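PDB 5IM3: ribonucleoside-diphosphate reductase from Pseudomonas aeruginosa, which probably reduces ribonucleoside diphosphates to the deoxyribonucleotides needed for DNA synthesis, and binds dATP in its N-terminal ATP cone and at further sites. Local coordinates for residues 239-244 / 255-260; 245-250 / 287-292; 306-311 / 320-325; 281-286 / 340-345; 270-275 / 364-369. All blocks are in the same frame, centred on the assembly; numbering follows the deposited sequence.

The five contacts tie together the helices that lead into the catalytic barrel. Helix 219-239 ends in a loop, and contact 1 folds that loop back on helix 250-267, closing a short loop. Contact 2 crosses it along the chain, joining the same loop to residues 287-292. Contact 5 closes the longest loop, from 270-275 to 364-369. Contact 4 lies within that span and pairs helix 280-286 with helix 337-349; contact 3 lies within both and packs the end of helix 297-307 and the chain after it on helix 319-330. Contact 2 crosses contacts 4 and 5. Gln320 and Tyr345 connect contacts 2, 3 and 4 through polar groups.

Contact 1. Residues 239-244 / 255-260; sequences LGVAES and AKALPA
Leu239 and Val241 point their side chains at one side of helix 255-260, where Ala257 and Ala260 present small methyl groups. The two larger residues straddle Gly240. Leu239 spreads its two branches along the helix. Leu239 CD1 lies 4.2 Å from Ala257 CB. Leu239 CD2 comes within 3.4 Å of the carbonyl oxygen Ala260 O. Leu239 CB also faces Ala260 CB, at 4.1 Å. Val241 divides its branches in another way. Val241 CG1 is anti to the backbone N (chi1 178°) and passes beside Lys256 CB at 4.3 Å. Val241 CG2 enters between the two alanines, 4.0 Å from Ala257 CA and 4.2 Å from Ala260 CB. Ala260 CB is therefore touched by both Leu239 and Val241. Lys256 turns its amino end away from the contact. No hydrogen bond joins the two segments; they meet by van der Waals packing near the surface. Tyr261 and Leu253 of the same helix extend it, the first against Leu239 and the second against Val241. Gly240, with positive phi, ends helix 219-239 in a Schellman motif. The residues on either side of it pack on helix 250-267, forming a helix-loop-helix corner.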
# COMPACT_ATOMS: atom_id res chain seq x y z
N LEU A 239 35.42 17.36 54.55
CA LEU A 239 35.47 18.60 55.31
C LEU A 239 36.19 18.46 56.64
O LEU A 239 36.36 19.46 57.34
CB LEU A 239 34.06 19.12 55.55
CG LEU A 239 33.29 19.58 54.31
CD1 LEU A 239 31.85 19.90 54.66
CD2 LEU A 239 33.98 20.79 53.68
N GLY A 240 36.63 17.26 57.00
CA GLY A 240 37.29 17.06 58.28
C GLY A 240 36.40 17.23 59.48
O GLY A 240 36.90 17.38 60.60
N VAL A 241 35.08 17.21 59.29
CA VAL A 241 34.15 17.32 60.42
C VAL A 241 34.03 15.98 61.13
O VAL A 241 34.23 15.89 62.35
CB VAL A 241 32.78 17.82 59.94
CG1 VAL A 241 31.79 17.90 61.10
CG2 VAL A 241 32.92 19.18 59.27
N ALA A 242 33.70 14.93 60.40
CA ALA A 242 33.57 13.60 60.97
C ALA A 242 33.84 12.57 59.89
O ALA A 242 33.57 12.80 58.71
CB ALA A 242 32.18 13.38 61.58
N GLU A 243 34.40 11.43 60.30
CA GLU A 243 34.66 10.34 59.37
C GLU A 243 33.42 9.50 59.10
O GLU A 243 33.45 8.63 58.21
CB GLU A 243 35.78 9.45 59.92
CG GLU A 243 36.73 8.90 58.86
CD GLU A 243 37.51 10.00 58.15
OE1 GLU A 243 37.91 9.79 56.99
OE2 GLU A 243 37.71 11.08 58.76
N SER A 244 32.33 9.74 59.82
CA SER A 244 31.09 8.98 59.68
C SER A 244 30.03 9.67 60.53
O SER A 244 30.35 10.40 61.47
CB SER A 244 31.27 7.52 60.11
OG SER A 244 30.03 6.83 60.12
N ALA A 255 25.42 22.29 61.31
CA ALA A 255 25.91 23.62 61.66
C ALA A 255 27.43 23.67 61.67
O ALA A 255 28.02 24.70 61.35
CB ALA A 255 25.35 24.05 63.02
N LYS A 256 28.08 22.57 62.06
CA LYS A 256 29.54 22.52 62.02
C LYS A 256 30.05 22.40 60.59
O LYS A 256 31.13 22.93 60.28
CB LYS A 256 30.05 21.36 62.87
CG LYS A 256 29.88 21.58 64.37
CD LYS A 256 31.09 22.28 64.98
CE LYS A 256 30.74 23.00 66.27
NZ LYS A 256 29.96 24.24 66.02
N ALA A 257 29.30 21.73 59.72
CA ALA A 257 29.77 21.48 58.36
C ALA A 257 29.63 22.69 57.46
O ALA A 257 30.45 22.88 56.55
CB ALA A 257 29.02 20.29 57.77
N LEU A 258 28.60 23.52 57.67
CA LEU A 258 28.38 24.68 56.80
C LEU A 258 29.60 25.59 56.73
O LEU A 258 30.10 25.85 55.62
CB LEU A 258 27.14 25.44 57.27
CG LEU A 258 26.91 26.80 56.61
CD1 LEU A 258 26.74 26.67 55.10
CD2 LEU A 258 25.71 27.50 57.22
N PRO A 259 30.13 26.11 57.84
CA PRO A 259 31.32 26.97 57.73
C PRO A 259 32.52 26.25 57.14
O PRO A 259 33.30 26.86 56.40
CB PRO A 259 31.58 27.43 59.17
CG PRO A 259 30.95 26.39 60.01
CD PRO A 259 29.73 25.93 59.25
N ALA A 260 32.69 24.96 57.44
CA ALA A 260 33.75 24.19 56.81
C ALA A 260 33.53 24.08 55.31
O ALA A 260 34.48 24.08 54.53
CB ALA A 260 33.85 22.80 57.44

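Contact 2. Residues 245-250 / 287-292; sequences ATHHEM and IDHERD
His247 crosses His289 at about a right angle and bonds to its backbone. The one clear hydrogen bond between the segments runs from His247 NE2 to His289 O, at 3.1 Å. It is bent, with an N-H...O angle of 143°. The donor sits above the carbonyl plane.

Ring contacts come next. His289 CD2 lies over one face of the His247 ring, offset toward the rim, 3.5 Å from His247 NE2. The two ring planes are 49° apart, so the pair is oblique. His247 ND1 lies over the centre of one face of the His248 ring. His248 CD2 sits at the edge of the His289 ring, 3.7 Å from His289 NE2. That nitrogen is buried here and has no polar partner in the model.

Glu290 brings a charged group to the cluster. It bends at chi2 (-72°), which turns its carboxylate back toward the histidines. Glu290 OE1 meets the edge of the His247 ring, 3.4 Å from His247 CE1. Glu290 OE2 is 3.2 Å from His248 NE2. The other nitrogen of His248, ND1, is hydrogen-bonded to Glu171.

Apolar packing is limited to Met250 CB against His289 CB, 3.7 Å apart. Asp292 places its CB near His247, while its carboxylate bonds to Gln320 and Tyr254.

His247 to Met250 form a type I beta turn, and Asp288 OD1 accepts from Glu290 N in an Asx turn. The contact is thus a three-histidine aromatic cluster joining two turns between helices.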
# COMPACT_ATOMS: atom_id res chain seq x y z
N ALA A 245 28.76 9.43 60.19
CA ALA A 245 27.67 10.03 60.94
C ALA A 245 26.35 9.41 60.53
O ALA A 245 26.21 8.92 59.40
CB ALA A 245 27.63 11.55 60.75
N THR A 246 25.39 9.44 61.45
CA THR A 246 24.03 8.99 61.21
C THR A 246 23.13 10.19 60.94
O THR A 246 23.57 11.35 60.97
CB THR A 246 23.50 8.17 62.39
OG1 THR A 246 23.48 8.98 63.57
CG2 THR A 246 24.37 6.94 62.63
N HIS A 247 21.85 9.93 60.69
CA HIS A 247 20.91 10.99 60.35
C HIS A 247 20.70 11.95 61.52
O HIS A 247 21.10 13.12 61.43
CB HIS A 247 19.56 10.41 59.92
CG HIS A 247 18.51 11.45 59.69
ND1 HIS A 247 17.37 11.53 60.47
CD2 HIS A 247 18.43 12.47 58.80
CE1 HIS A 247 16.63 12.54 60.05
NE2 HIS A 247 17.25 13.13 59.04
N HIS A 248 20.07 11.49 62.60
CA HIS A 248 19.81 12.39 63.73
C HIS A 248 21.08 13.00 64.29
O HIS A 248 21.01 14.01 65.00
CB HIS A 248 19.05 11.64 64.82
CG HIS A 248 17.60 11.41 64.50
ND1 HIS A 248 17.14 10.20 64.01
CD2 HIS A 248 16.53 12.23 64.57
CE1 HIS A 248 15.83 10.29 63.81
NE2 HIS A 248 15.44 11.51 64.14
N GLU A 249 22.24 12.41 64.00
CA GLU A 249 23.51 13.04 64.33
C GLU A 249 23.73 14.32 63.54
O GLU A 249 24.56 15.15 63.94
CB GLU A 249 24.65 12.05 64.09
CG GLU A 249 25.87 12.26 64.96
CD GLU A 249 26.88 11.14 64.81
OE1 GLU A 249 28.10 11.43 64.80
OE2 GLU A 249 26.46 9.97 64.70
N MET A 250 23.02 14.51 62.43
CA MET A 250 23.10 15.74 61.65
C MET A 250 22.47 16.92 62.36
O MET A 250 22.70 18.07 61.94
CB MET A 250 22.43 15.57 60.29
CG MET A 250 23.19 14.68 59.33
SD MET A 250 24.83 15.33 58.96
CE MET A 250 25.80 14.25 60.00
N ILE A 287 19.40 25.38 59.64
CA ILE A 287 19.30 24.15 58.85
C ILE A 287 18.46 23.13 59.61
O ILE A 287 18.66 22.90 60.81
CB ILE A 287 20.70 23.61 58.52
CG1 ILE A 287 21.42 24.59 57.58
CG2 ILE A 287 20.61 22.23 57.88
CD1 ILE A 287 22.86 24.21 57.27
N ASP A 288 17.53 22.51 58.89
CA ASP A 288 16.64 21.47 59.43
C ASP A 288 17.07 20.14 58.83
O ASP A 288 16.82 19.87 57.65
CB ASP A 288 15.19 21.80 59.10
CG ASP A 288 14.21 20.82 59.73
OD1 ASP A 288 14.63 19.73 60.17
OD2 ASP A 288 13.00 21.15 59.77
N HIS A 289 17.72 19.30 59.64
CA HIS A 289 18.23 18.02 59.16
C HIS A 289 17.12 17.04 58.82
O HIS A 289 17.36 16.08 58.08
CB HIS A 289 19.16 17.39 60.19
CG HIS A 289 18.44 16.72 61.31
ND1 HIS A 289 17.93 17.41 62.39
CD2 HIS A 289 18.14 15.41 61.53
CE1 HIS A 289 17.35 16.56 63.22
NE2 HIS A 289 17.47 15.34 62.72
N GLU A 290 15.91 17.24 59.36
CA GLU A 290 14.82 16.31 59.09
C GLU A 290 14.32 16.40 57.65
O GLU A 290 13.69 15.46 57.16
CB GLU A 290 13.66 16.56 60.05
CG GLU A 290 13.89 16.02 61.46
CD GLU A 290 13.82 14.50 61.53
OE1 GLU A 290 13.49 13.86 60.51
OE2 GLU A 290 14.08 13.94 62.61
N ARG A 291 14.59 17.51 56.95
CA ARG A 291 14.13 17.63 55.57
C ARG A 291 14.88 16.72 54.62
O ARG A 291 14.46 16.57 53.47
CB ARG A 291 14.23 19.09 55.12
CG ARG A 291 13.57 20.04 56.11
CD ARG A 291 13.33 21.41 55.52
NE ARG A 291 12.89 22.36 56.55
CZ ARG A 291 12.44 23.58 56.29
NH1 ARG A 291 12.35 24.01 55.04
NH2 ARG A 291 12.06 24.37 57.29
N ASP A 292 15.98 16.09 55.07
CA ASP A 292 16.61 15.05 54.27
C ASP A 292 15.70 13.85 54.09
O ASP A 292 15.81 13.12 53.10
CB ASP A 292 17.93 14.62 54.91
CG ASP A 292 19.08 15.56 54.59
OD1 ASP A 292 18.83 16.61 53.95
OD2 ASP A 292 20.22 15.26 54.98

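Contact 3. Residues 306-311 / 320-325; sequences RYFIHK and QIFFMR
The contact belongs to the all-alpha domain of the reductase, where the chain leaves helix 297-307 and packs back on helix 319-330. Phe308 and Phe322 form its aromatic centre. The edge of Phe308 is directed at the face of Phe322 in an offset edge-to-face pair, with centroids 5.5 Å apart and planes at 61°. The approach is close at the base of the second ring, where Phe308 CE1 lies 3.5 Å from Phe322 CB. Phe322 has its CG anti to the backbone N (chi1 165°), which extends the ring from its helix toward the segment 306-311. The outer part of this ring reaches Tyr307: Phe322 CE1 is 4.0 Å from Tyr307 CB. The tyrosine ring itself leads away, and its hydroxyl is hydrogen-bonded to Thr357.

Arg325, one turn after Phe322, supplies the polar side. Its chain bends at chi3 (73°) and brings the guanidinium beside the loop. Ile309 lies over one face of this group, with CG1 3.8 Å from Arg325 NE. Tyr307 O approaches at the edge, 3.5 Å from Arg325 NH2. The guanidinium is held from outside the two segments by a salt bridge from NE to Glu317 and a hydrogen bond from NH1 to Ala363 O. Glu317 also accepts from Ile309 N, so one carboxylate links both segments.

Leu303 of helix 297-307 touches both phenylalanines. Tyr261 of helix 250-267 packs on Ile309 and Arg325, while helix 337-349 lies against Phe323 and Met324.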
# COMPACT_ATOMS: atom_id res chain seq x y z
N ARG A 306 24.60 15.53 39.61
CA ARG A 306 24.82 16.67 38.74
C ARG A 306 24.82 18.03 39.42
O ARG A 306 25.35 18.98 38.83
CB ARG A 306 23.78 16.69 37.61
CG ARG A 306 23.91 15.53 36.64
CD ARG A 306 22.92 15.61 35.49
NE ARG A 306 21.54 15.48 35.93
CZ ARG A 306 20.51 15.28 35.11
NH1 ARG A 306 20.70 15.18 33.80
NH2 ARG A 306 19.28 15.17 35.60
N TYR A 307 24.25 18.18 40.62
CA TYR A 307 24.10 19.50 41.22
C TYR A 307 24.99 19.76 42.43
O TYR A 307 25.40 20.90 42.64
CB TYR A 307 22.64 19.74 41.60
CG TYR A 307 21.75 20.01 40.41
CD1 TYR A 307 21.52 21.30 39.97
CD2 TYR A 307 21.17 18.96 39.70
CE1 TYR A 307 20.73 21.56 38.86
CE2 TYR A 307 20.37 19.20 38.59
CZ TYR A 307 20.16 20.50 38.18
OH TYR A 307 19.36 20.76 37.09
N PHE A 308 25.30 18.74 43.23
CA PHE A 308 26.13 18.96 44.41
C PHE A 308 27.56 19.32 44.00
O PHE A 308 28.14 18.71 43.10
CB PHE A 308 26.14 17.72 45.30
CG PHE A 308 24.84 17.45 46.02
CD1 PHE A 308 23.88 18.44 46.13
CD2 PHE A 308 24.60 16.22 46.60
CE1 PHE A 308 22.69 18.20 46.79
CE2 PHE A 308 23.41 15.97 47.26
CZ PHE A 308 22.46 16.96 47.36
N ILE A 309 28.12 20.32 44.68
CA ILE A 309 29.49 20.74 44.42
C ILE A 309 30.45 19.63 44.83
O ILE A 309 30.22 18.90 45.81
CB ILE A 309 29.81 22.05 45.15
CG1 ILE A 309 28.90 23.18 44.66
CG2 ILE A 309 31.28 22.44 44.96
CD1 ILE A 309 29.08 23.56 43.22
N HIS A 310 31.55 19.50 44.09
CA HIS A 310 32.46 18.38 44.26
C HIS A 310 33.87 18.81 43.88
O HIS A 310 34.08 19.81 43.20
CB HIS A 310 32.03 17.19 43.41
CG HIS A 310 31.80 17.54 41.97
ND1 HIS A 310 32.80 17.51 41.02
CD2 HIS A 310 30.68 17.95 41.32
CE1 HIS A 310 32.31 17.88 39.85
NE2 HIS A 310 31.03 18.15 40.01
N LYS A 311 34.85 18.02 44.34
CA LYS A 311 36.23 18.20 43.93
C LYS A 311 36.91 16.84 43.89
O LYS A 311 36.73 16.02 44.80
CB LYS A 311 37.00 19.13 44.88
CG LYS A 311 38.45 19.33 44.46
CD LYS A 311 39.16 20.37 45.29
CE LYS A 311 40.50 20.73 44.68
NZ LYS A 311 40.36 21.39 43.35
N GLN A 320 21.04 19.71 52.52
CA GLN A 320 20.54 20.93 53.16
C GLN A 320 21.52 22.08 53.00
O GLN A 320 21.11 23.24 52.97
CB GLN A 320 20.25 20.68 54.64
CG GLN A 320 19.19 19.62 54.89
CD GLN A 320 17.91 19.88 54.12
OE1 GLN A 320 17.27 20.92 54.29
NE2 GLN A 320 17.53 18.94 53.27
N ILE A 321 22.82 21.78 52.90
CA ILE A 321 23.79 22.83 52.63
C ILE A 321 23.70 23.27 51.17
O ILE A 321 23.92 24.45 50.86
CB ILE A 321 25.21 22.33 53.00
CG1 ILE A 321 25.38 22.37 54.53
CG2 ILE A 321 26.29 23.16 52.31
CD1 ILE A 321 26.69 21.79 55.03
N PHE A 322 23.36 22.35 50.27
CA PHE A 322 23.08 22.74 48.89
C PHE A 322 21.96 23.77 48.82
O PHE A 322 22.11 24.83 48.21
CB PHE A 322 22.73 21.50 48.06
CG PHE A 322 22.09 21.82 46.73
CD1 PHE A 322 22.85 22.28 45.67
CD2 PHE A 322 20.73 21.65 46.55
CE1 PHE A 322 22.26 22.56 44.45
CE2 PHE A 322 20.13 21.93 45.34
CZ PHE A 322 20.90 22.39 44.28
N PHE A 323 20.83 23.48 49.47
CA PHE A 323 19.72 24.42 49.47
C PHE A 323 20.11 25.73 50.14
O PHE A 323 19.65 26.80 49.72
CB PHE A 323 18.50 23.82 50.16
CG PHE A 323 17.82 22.74 49.37
CD1 PHE A 323 17.57 22.90 48.02
CD2 PHE A 323 17.42 21.56 49.98
CE1 PHE A 323 16.94 21.92 47.28
CE2 PHE A 323 16.79 20.56 49.25
CZ PHE A 323 16.55 20.75 47.89
N MET A 324 20.97 25.67 51.16
CA MET A 324 21.40 26.89 51.83
C MET A 324 22.33 27.71 50.94
O MET A 324 22.30 28.94 50.97
CB MET A 324 22.08 26.54 53.16
CG MET A 324 22.52 27.74 53.99
SD MET A 324 21.17 28.84 54.45
CE MET A 324 20.35 27.85 55.70
N ARG A 325 23.18 27.04 50.14
CA ARG A 325 24.03 27.77 49.20
C ARG A 325 23.19 28.54 48.19
O ARG A 325 23.47 29.70 47.89
CB ARG A 325 24.98 26.83 48.47
CG ARG A 325 25.41 27.40 47.10
CD ARG A 325 26.52 26.64 46.44
NE ARG A 325 26.09 25.34 45.92
CZ ARG A 325 25.50 25.16 44.74
NH1 ARG A 325 25.22 26.19 43.94
NH2 ARG A 325 25.17 23.93 44.36

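Contact 4. Residues 281-286 / 340-345; sequences EKLGKA and RAIEFY
Ile342 holds CG1 anti to its carbonyl carbon (chi1 -67°), and the extended chi2 (170°) carries CD1 onward to Ala286. Leu283 also has its CG anti to the carbonyl carbon, and its CD2 branch reaches toward the second helix. These two side chains meet obliquely, with Leu283 CD2 3.9 Å from Ile342 CG1. Leu283 CD2 also touches Ala341 CB at 4.2 Å. Ala286 is the small partner: its CB rests 3.7 Å from Ile342 CG1 and 3.8 Å from Ile342 CD1. The methylene of Ile342 is therefore shared by Leu283 and Ala286.

Tyr345 lies one turn further along. Tyr345 CE2 comes within 3.5 Å of Ala286 O, in an oblique approach. The tyrosine hydroxyl is hydrogen-bonded to Asp288 N, and weakly to Gln320 OE1, which ties the ring to the chain just past helix 280-286. Between the two helices themselves the contact is made without hydrogen bonds.

The two helical segments run nearly parallel, at 23°, with their axes 10.5 Å apart at the closest. Helix 319-330 packs alongside both: Met328 touches Leu283, and Met324 and Ala327 touch Tyr345. Away from this contact, Phe344 packs on helix 620-640, so helix 337-349 lies between helices 280-286 and 620-640.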
# COMPACT_ATOMS: atom_id res chain seq x y z
N GLU A 281 27.22 31.07 61.51
CA GLU A 281 26.73 30.48 62.75
C GLU A 281 25.21 30.55 62.80
O GLU A 281 24.54 29.56 63.13
CB GLU A 281 27.36 31.17 63.96
CG GLU A 281 27.17 30.43 65.27
CD GLU A 281 26.06 31.00 66.14
OE1 GLU A 281 25.22 31.75 65.61
OE2 GLU A 281 26.05 30.72 67.35
N LYS A 282 24.65 31.71 62.47
CA LYS A 282 23.20 31.87 62.45
C LYS A 282 22.55 31.01 61.37
O LYS A 282 21.49 30.41 61.60
CB LYS A 282 22.86 33.34 62.25
CG LYS A 282 21.41 33.72 62.50
CD LYS A 282 21.17 35.20 62.19
CE LYS A 282 22.05 36.12 63.04
NZ LYS A 282 21.91 37.55 62.66
N LEU A 283 23.16 30.94 60.19
CA LEU A 283 22.62 30.09 59.13
C LEU A 283 22.80 28.62 59.46
O LEU A 283 21.97 27.79 59.06
CB LEU A 283 23.29 30.40 57.79
CG LEU A 283 23.14 31.83 57.26
CD1 LEU A 283 23.85 31.97 55.93
CD2 LEU A 283 21.67 32.22 57.13
N GLY A 284 23.87 28.27 60.18
CA GLY A 284 24.08 26.88 60.56
C GLY A 284 23.00 26.35 61.47
O GLY A 284 22.71 25.16 61.47
N LYS A 285 22.38 27.24 62.27
CA LYS A 285 21.30 26.82 63.15
C LYS A 285 19.97 26.73 62.42
O LYS A 285 19.08 25.98 62.85
CB LYS A 285 21.18 27.79 64.32
CG LYS A 285 22.36 27.76 65.28
CD LYS A 285 22.22 28.84 66.33
CE LYS A 285 23.38 28.82 67.31
NZ LYS A 285 23.45 30.08 68.10
N ALA A 286 19.80 27.48 61.33
CA ALA A 286 18.54 27.46 60.60
C ALA A 286 18.34 26.17 59.82
O ALA A 286 17.22 25.88 59.40
CB ALA A 286 18.48 28.65 59.63
N ARG A 340 16.60 36.88 54.85
CA ARG A 340 16.13 36.49 53.52
C ARG A 340 16.71 35.14 53.10
O ARG A 340 16.02 34.34 52.47
CB ARG A 340 16.48 37.57 52.50
CG ARG A 340 15.81 38.91 52.77
CD ARG A 340 14.29 38.80 52.75
NE ARG A 340 13.64 40.07 53.01
CZ ARG A 340 12.32 40.24 53.07
NH1 ARG A 340 11.51 39.21 52.87
NH2 ARG A 340 11.81 41.44 53.32
N ALA A 341 17.98 34.88 53.43
CA ALA A 341 18.57 33.59 53.11
C ALA A 341 17.81 32.46 53.79
O ALA A 341 17.57 31.40 53.18
CB ALA A 341 20.04 33.56 53.51
N ILE A 342 17.41 32.65 55.05
CA ILE A 342 16.63 31.64 55.75
C ILE A 342 15.26 31.49 55.10
O ILE A 342 14.76 30.37 54.93
CB ILE A 342 16.53 31.99 57.24
CG1 ILE A 342 17.91 31.88 57.90
CG2 ILE A 342 15.52 31.07 57.95
CD1 ILE A 342 17.96 32.43 59.32
N GLU A 343 14.63 32.61 54.74
CA GLU A 343 13.34 32.54 54.05
C GLU A 343 13.46 31.76 52.74
O GLU A 343 12.58 30.96 52.41
CB GLU A 343 12.82 33.95 53.79
CG GLU A 343 11.46 34.01 53.09
CD GLU A 343 11.07 35.42 52.67
OE1 GLU A 343 11.83 36.37 52.98
OE2 GLU A 343 10.02 35.59 52.02
N PHE A 344 14.55 31.96 52.00
CA PHE A 344 14.72 31.25 50.73
C PHE A 344 15.08 29.79 50.96
O PHE A 344 14.66 28.91 50.19
CB PHE A 344 15.79 31.93 49.87
CG PHE A 344 15.52 33.39 49.58
CD1 PHE A 344 14.26 33.94 49.75
CD2 PHE A 344 16.54 34.21 49.12
CE1 PHE A 344 14.03 35.27 49.48
CE2 PHE A 344 16.32 35.54 48.85
CZ PHE A 344 15.06 36.07 49.03
N TYR A 345 15.88 29.51 51.99
CA TYR A 345 16.25 28.13 52.28
C TYR A 345 15.03 27.31 52.70
O TYR A 345 14.87 26.17 52.27
CB TYR A 345 17.32 28.08 53.37
CG TYR A 345 17.39 26.74 54.06
CD1 TYR A 345 18.07 25.68 53.49
CD2 TYR A 345 16.77 26.54 55.29
CE1 TYR A 345 18.13 24.45 54.11
CE2 TYR A 345 16.83 25.32 55.93
CZ TYR A 345 17.51 24.28 55.34
OH TYR A 345 17.56 23.06 55.98

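Contact 5. Residues 270-275 / 364-369; sequences LVDAKL and GTLRPQ
Asp272 and Gly364 form the tight part of the contact through their backbones. Asp272 N donates to Gly364 O over 2.7 Å, with an almost straight N-H...O angle of 167°. Apolar groups crowd the same oxygen: Val271 CG1 lies 3.5 Å from Gly364 O and Leu275 CD1 lies 3.7 Å from it. Gly364 has positive phi, and Leu275 CD1 packs directly against its CA. Thr365 adds a flank, its CG2 3.5 Å from Leu270 O, while its hydroxyl is hydrogen-bonded to Asn362 O.

The other side is looser and wetter. With CG anti to the backbone N (chi1 -167°), the Asp272 carboxylate reaches past the backbone bond toward Thr365 and Leu366. Asp272 OD1 accepts from Lys274 N at 3.0 Å, making an Asx turn at the start of a short 3-10 turn. Asp272 OD2 takes a hydrogen bond from a water, which donates also to Thr365 O. This water bridges the two loops. Leu366, an exposed residue, lies across the carboxylate with CD2 3.9 Å from Asp272 OD1.

The contact joins the loop between helices 250-267 and 280-286 to the loop between helix 357-362 and strand 373-377. Leu270 also packs on Ile309 and Phe316, beside the short strands 310-311 and 314-315.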
# COMPACT_ATOMS: atom_id res chain seq x y z
N LEU A 270 35.16 27.24 44.01
CA LEU A 270 33.90 26.61 43.63
C LEU A 270 32.69 27.31 44.22
O LEU A 270 31.56 27.09 43.74
CB LEU A 270 33.89 25.14 44.06
CG LEU A 270 34.94 24.26 43.38
CD1 LEU A 270 35.04 22.91 44.09
CD2 LEU A 270 34.61 24.07 41.91
N VAL A 271 32.89 28.15 45.23
CA VAL A 271 31.83 28.93 45.86
C VAL A 271 32.27 30.39 45.87
O VAL A 271 33.44 30.69 46.10
CB VAL A 271 31.55 28.43 47.30
CG1 VAL A 271 30.56 29.33 48.01
CG2 VAL A 271 31.04 26.99 47.28
N ASP A 272 31.32 31.29 45.61
CA ASP A 272 31.63 32.71 45.61
C ASP A 272 32.09 33.16 47.00
O ASP A 272 31.41 32.91 48.00
CB ASP A 272 30.41 33.51 45.16
CG ASP A 272 30.74 34.96 44.83
OD1 ASP A 272 31.70 35.51 45.41
OD2 ASP A 272 30.03 35.54 43.98
N ALA A 273 33.23 33.84 47.05
CA ALA A 273 33.81 34.27 48.32
C ALA A 273 32.90 35.22 49.08
O ALA A 273 33.02 35.33 50.31
CB ALA A 273 35.17 34.93 48.09
N LYS A 274 31.99 35.92 48.39
CA LYS A 274 31.06 36.81 49.08
C LYS A 274 30.22 36.07 50.11
O LYS A 274 29.74 36.68 51.07
CB LYS A 274 30.14 37.51 48.07
CG LYS A 274 30.80 38.61 47.27
CD LYS A 274 29.76 39.45 46.55
CE LYS A 274 30.40 40.43 45.58
NZ LYS A 274 31.31 41.39 46.27
N LEU A 275 30.02 34.76 49.93
CA LEU A 275 29.22 34.01 50.89
C LEU A 275 29.85 33.97 52.27
O LEU A 275 29.16 33.67 53.25
CB LEU A 275 28.99 32.58 50.38
CG LEU A 275 28.18 32.42 49.08
CD1 LEU A 275 27.61 31.00 48.97
CD2 LEU A 275 27.05 33.44 48.97
N GLY A 364 25.33 31.20 44.13
CA GLY A 364 26.36 31.07 45.14
C GLY A 364 27.75 30.81 44.61
O GLY A 364 28.67 30.62 45.41
N THR A 365 27.93 30.78 43.29
CA THR A 365 29.22 30.58 42.65
C THR A 365 29.64 31.85 41.92
O THR A 365 28.84 32.76 41.68
CB THR A 365 29.19 29.41 41.66
OG1 THR A 365 28.44 29.79 40.50
CG2 THR A 365 28.55 28.18 42.28
N LEU A 366 30.92 31.89 41.54
CA LEU A 366 31.46 33.05 40.84
C LEU A 366 30.78 33.24 39.49
O LEU A 366 30.53 32.27 38.76
CB LEU A 366 32.97 32.88 40.65
CG LEU A 366 33.82 32.93 41.92
CD1 LEU A 366 35.19 32.33 41.67
CD2 LEU A 366 33.95 34.36 42.42
N ARG A 367 30.51 34.50 39.15
CA ARG A 367 29.83 34.89 37.91
C ARG A 367 28.69 33.92 37.63
O ARG A 367 28.79 33.10 36.70
CB ARG A 367 30.82 34.94 36.75
CG ARG A 367 31.97 35.91 37.00
CD ARG A 367 32.61 36.42 35.71
NE ARG A 367 33.29 37.70 35.92
CZ ARG A 367 33.81 38.45 34.95
NH1 ARG A 367 33.75 38.06 33.68
NH2 ARG A 367 34.41 39.60 35.25
N PRO A 368 27.61 33.99 38.39
CA PRO A 368 26.57 32.95 38.32
C PRO A 368 25.64 33.15 37.13
O PRO A 368 25.05 34.22 36.96
CB PRO A 368 25.81 33.10 39.64
CG PRO A 368 25.98 34.56 39.99
CD PRO A 368 27.31 34.99 39.43
N GLN A 369 25.52 32.12 36.30
CA GLN A 369 24.52 32.09 35.23
C GLN A 369 23.23 31.55 35.83
O GLN A 369 22.98 30.34 35.86
CB GLN A 369 25.01 31.24 34.07
CG GLN A 369 24.04 31.15 32.91
CD GLN A 369 24.44 32.04 31.74
OE1 GLN A 369 25.19 33.00 31.90
NE2 GLN A 369 23.93 31.71 30.56
O HOH W 1 27.75 34.41 43.28